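Local coordinates for protein amphinase-2 (Rana pipiens, PDB 2P7S) that cleaves RNA as a secreted, cytotoxic endonuclease of the pancreatic ribonuclease family, acting on poly(U), poly(C) and dinucleotides such as CpA and UpA, at residues Q73-T78 against N91-I96. Numbering follows the deposited sequence.
Sequences QFTLTT and NTTNFI
Gln73 lays its CG over the centre of the Phe95 ring, a CH-pi contact 3.8 Å from CG to the ring centroid. With CG anti to its own carbonyl carbon (chi1 -62°) and the chain extended beyond, the amide and ring planes are only 16° apart; glutamine suits this exposed edge because its methylenes pack while its amide stays polar. Leu76 forks around Ile96, whose CG2 sits 3.6 Å from Leu76 CD1 and 3.7 Å from Leu76 CD2, branched apolar chains suited to a buried site. Ile48 of strand 45-49 touches Leu76, Ile96 and Phe74, joining this cluster to the next strand.

The strands that carry these side chains are joined by two antiparallel hydrogen-bonded pairs, Phe74 with Asn94 and Leu76 with Thr92. The bond from Leu76 N to Thr92 O is 2.7 Å, the donor nearly in line with the carbonyl. A water donates to Leu76 O (3.0 Å) and also bonds Thr78 OG1 and the hydroxyl of exposed Thr92. Asn94, a short amide, accepts Phe95 N through OD1 at 2.6 Å. An alanine in place of Phe95 would probably leave Gln73 CG without the ring face it rests on and Lys113 without its cation-pi partner. Backbone bonds and buried Leu76-Ile96 packing thus hold the strands together beside Thr46, which probably binds substrate and whose OG1 is hydrogen-bonded to Thr78 OG1.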
loop_
_atom_site.group_PDB
_atom_site.type_symbol
_atom_site.label_atom_id
_atom_site.label_comp_id
_atom_site.label_asym_id
_atom_site.label_seq_id
_atom_site.Cartn_x
_atom_site.Cartn_y
_atom_site.Cartn_z
ATOM N N GLN A 73 6.687 -10.898 5.326
ATOM C CA GLN A 73 5.253 -10.777 5.082
ATOM C C GLN A 73 4.689 -9.607 5.885
ATOM O O GLN A 73 5.179 -9.303 6.973
ATOM C CB GLN A 73 4.518 -12.057 5.502
ATOM C CG GLN A 73 4.909 -13.327 4.753
ATOM C CD GLN A 73 4.005 -14.505 5.111
ATOM O OE1 GLN A 73 2.813 -14.505 4.798
ATOM N NE2 GLN A 73 4.569 -15.511 5.772
ATOM N N PHE A 74 3.660 -8.957 5.351
ATOM C CA PHE A 74 3.023 -7.839 6.044
ATOM C C PHE A 74 1.528 -8.088 6.180
ATOM O O PHE A 74 0.968 -8.918 5.467
ATOM C CB PHE A 74 3.219 -6.523 5.280
ATOM C CG PHE A 74 4.650 -6.122 5.111
ATOM C CD1 PHE A 74 5.440 -6.705 4.124
ATOM C CD2 PHE A 74 5.215 -5.161 5.941
ATOM C CE1 PHE A 74 6.773 -6.334 3.967
ATOM C CE2 PHE A 74 6.546 -4.784 5.795
ATOM C CZ PHE A 74 7.325 -5.372 4.805
ATOM N N THR A 75 0.895 -7.371 7.103
ATOM C CA THR A 75 -0.548 -7.467 7.308
ATOM C C THR A 75 -1.124 -6.493 6.285
ATOM O O THR A 75 -0.784 -5.306 6.301
ATOM C CB THR A 75 -0.942 -7.017 8.722
ATOM O OG1 THR A 75 -0.264 -7.833 9.683
ATOM C CG2 THR A 75 -2.444 -7.146 8.924
ATOM N N LEU A 76 -1.994 -6.992 5.409
ATOM C CA LEU A 76 -2.565 -6.183 4.335
ATOM C C LEU A 76 -4.081 -6.098 4.259
ATOM O O LEU A 76 -4.766 -7.118 4.301
ATOM C CB LEU A 76 -2.081 -6.729 2.998
ATOM C CG LEU A 76 -0.582 -6.936 2.817
ATOM C CD1 LEU A 76 -0.354 -7.858 1.630
ATOM C CD2 LEU A 76 0.103 -5.594 2.613
ATOM N N THR A 77 -4.595 -4.878 4.124
ATOM C CA THR A 77 -6.028 -4.665 3.975
ATOM C C THR A 77 -6.277 -4.193 2.549
ATOM O O THR A 77 -5.697 -3.207 2.095
ATOM C CB THR A 77 -6.559 -3.598 4.937
ATOM O OG1 THR A 77 -6.511 -4.102 6.273
ATOM C CG2 THR A 77 -7.995 -3.226 4.585
ATOM N N THR A 78 -7.131 -4.909 1.835
ATOM C CA THR A 78 -7.443 -4.528 0.473
ATOM C C THR A 78 -8.887 -4.040 0.418
ATOM O O THR A 78 -9.791 -4.718 0.897
ATOM C CB THR A 78 -7.241 -5.729 -0.493
ATOM O OG1 THR A 78 -5.848 -6.061 -0.547
ATOM C CG2 THR A 78 -7.726 -5.383 -1.892
ATOM N N ASN A 91 -8.593 -8.819 4.612
ATOM C CA ASN A 91 -7.282 -8.703 5.230
ATOM C C ASN A 91 -6.530 -10.015 5.116
ATOM O O ASN A 91 -7.088 -11.086 5.373
ATOM C CB ASN A 91 -7.421 -8.337 6.704
ATOM C CG ASN A 91 -6.185 -8.689 7.504
ATOM O OD1 ASN A 91 -5.108 -8.136 7.285
ATOM N ND2 ASN A 91 -6.334 -9.621 8.433
ATOM N N THR A 92 -5.263 -9.928 4.736
ATOM C CA THR A 92 -4.427 -11.106 4.590
ATOM C C THR A 92 -3.007 -10.755 4.994
ATOM O O THR A 92 -2.654 -9.582 5.115
ATOM C CB THR A 92 -4.379 -11.588 3.128
ATOM O OG1 THR A 92 -3.678 -10.619 2.336
ATOM C CG2 THR A 92 -5.789 -11.767 2.565
ATOM N N THR A 93 -2.202 -11.781 5.224
ATOM C CA THR A 93 -0.800 -11.587 5.559
ATOM C C THR A 93 -0.125 -12.227 4.363
ATOM O O THR A 93 -0.475 -13.345 3.966
ATOM C CB THR A 93 -0.396 -12.333 6.836
ATOM O OG1 THR A 93 -0.610 -13.737 6.653
ATOM C CG2 THR A 93 -1.211 -11.838 8.019
ATOM N N ASN A 94 0.823 -11.523 3.766
ATOM C CA ASN A 94 1.486 -12.054 2.588
ATOM C C ASN A 94 2.657 -11.151 2.259
ATOM O O ASN A 94 2.868 -10.127 2.915
ATOM C CB ASN A 94 0.499 -12.049 1.417
ATOM C CG ASN A 94 0.878 -13.027 0.321
ATOM O OD1 ASN A 94 2.013 -13.499 0.250
ATOM N ND2 ASN A 94 -0.080 -13.331 -0.549
ATOM N N PHE A 95 3.423 -11.538 1.249
ATOM C CA PHE A 95 4.545 -10.728 0.817
ATOM C C PHE A 95 3.895 -9.731 -0.129
ATOM O O PHE A 95 2.710 -9.861 -0.456
ATOM C CB PHE A 95 5.568 -11.561 0.034
ATOM C CG PHE A 95 5.958 -12.847 0.703
ATOM C CD1 PHE A 95 5.130 -13.965 0.628
ATOM C CD2 PHE A 95 7.153 -12.941 1.412
ATOM C CE1 PHE A 95 5.488 -15.161 1.250
ATOM C CE2 PHE A 95 7.519 -14.129 2.037
ATOM C CZ PHE A 95 6.685 -15.243 1.955
ATOM N N ILE A 96 4.654 -8.733 -0.561
ATOM C CA ILE A 96 4.118 -7.762 -1.494
ATOM C C ILE A 96 5.123 -7.533 -2.601
ATOM O O ILE A 96 6.316 -7.793 -2.441
ATOM C CB ILE A 96 3.783 -6.410 -0.812
ATOM C CG1 ILE A 96 5.043 -5.800 -0.185
ATOM C CG2 ILE A 96 2.696 -6.624 0.231
ATOM C CD1 ILE A 96 4.818 -4.420 0.437
HETATM O O HOH W 1 -5.201 -8.301 1.589
#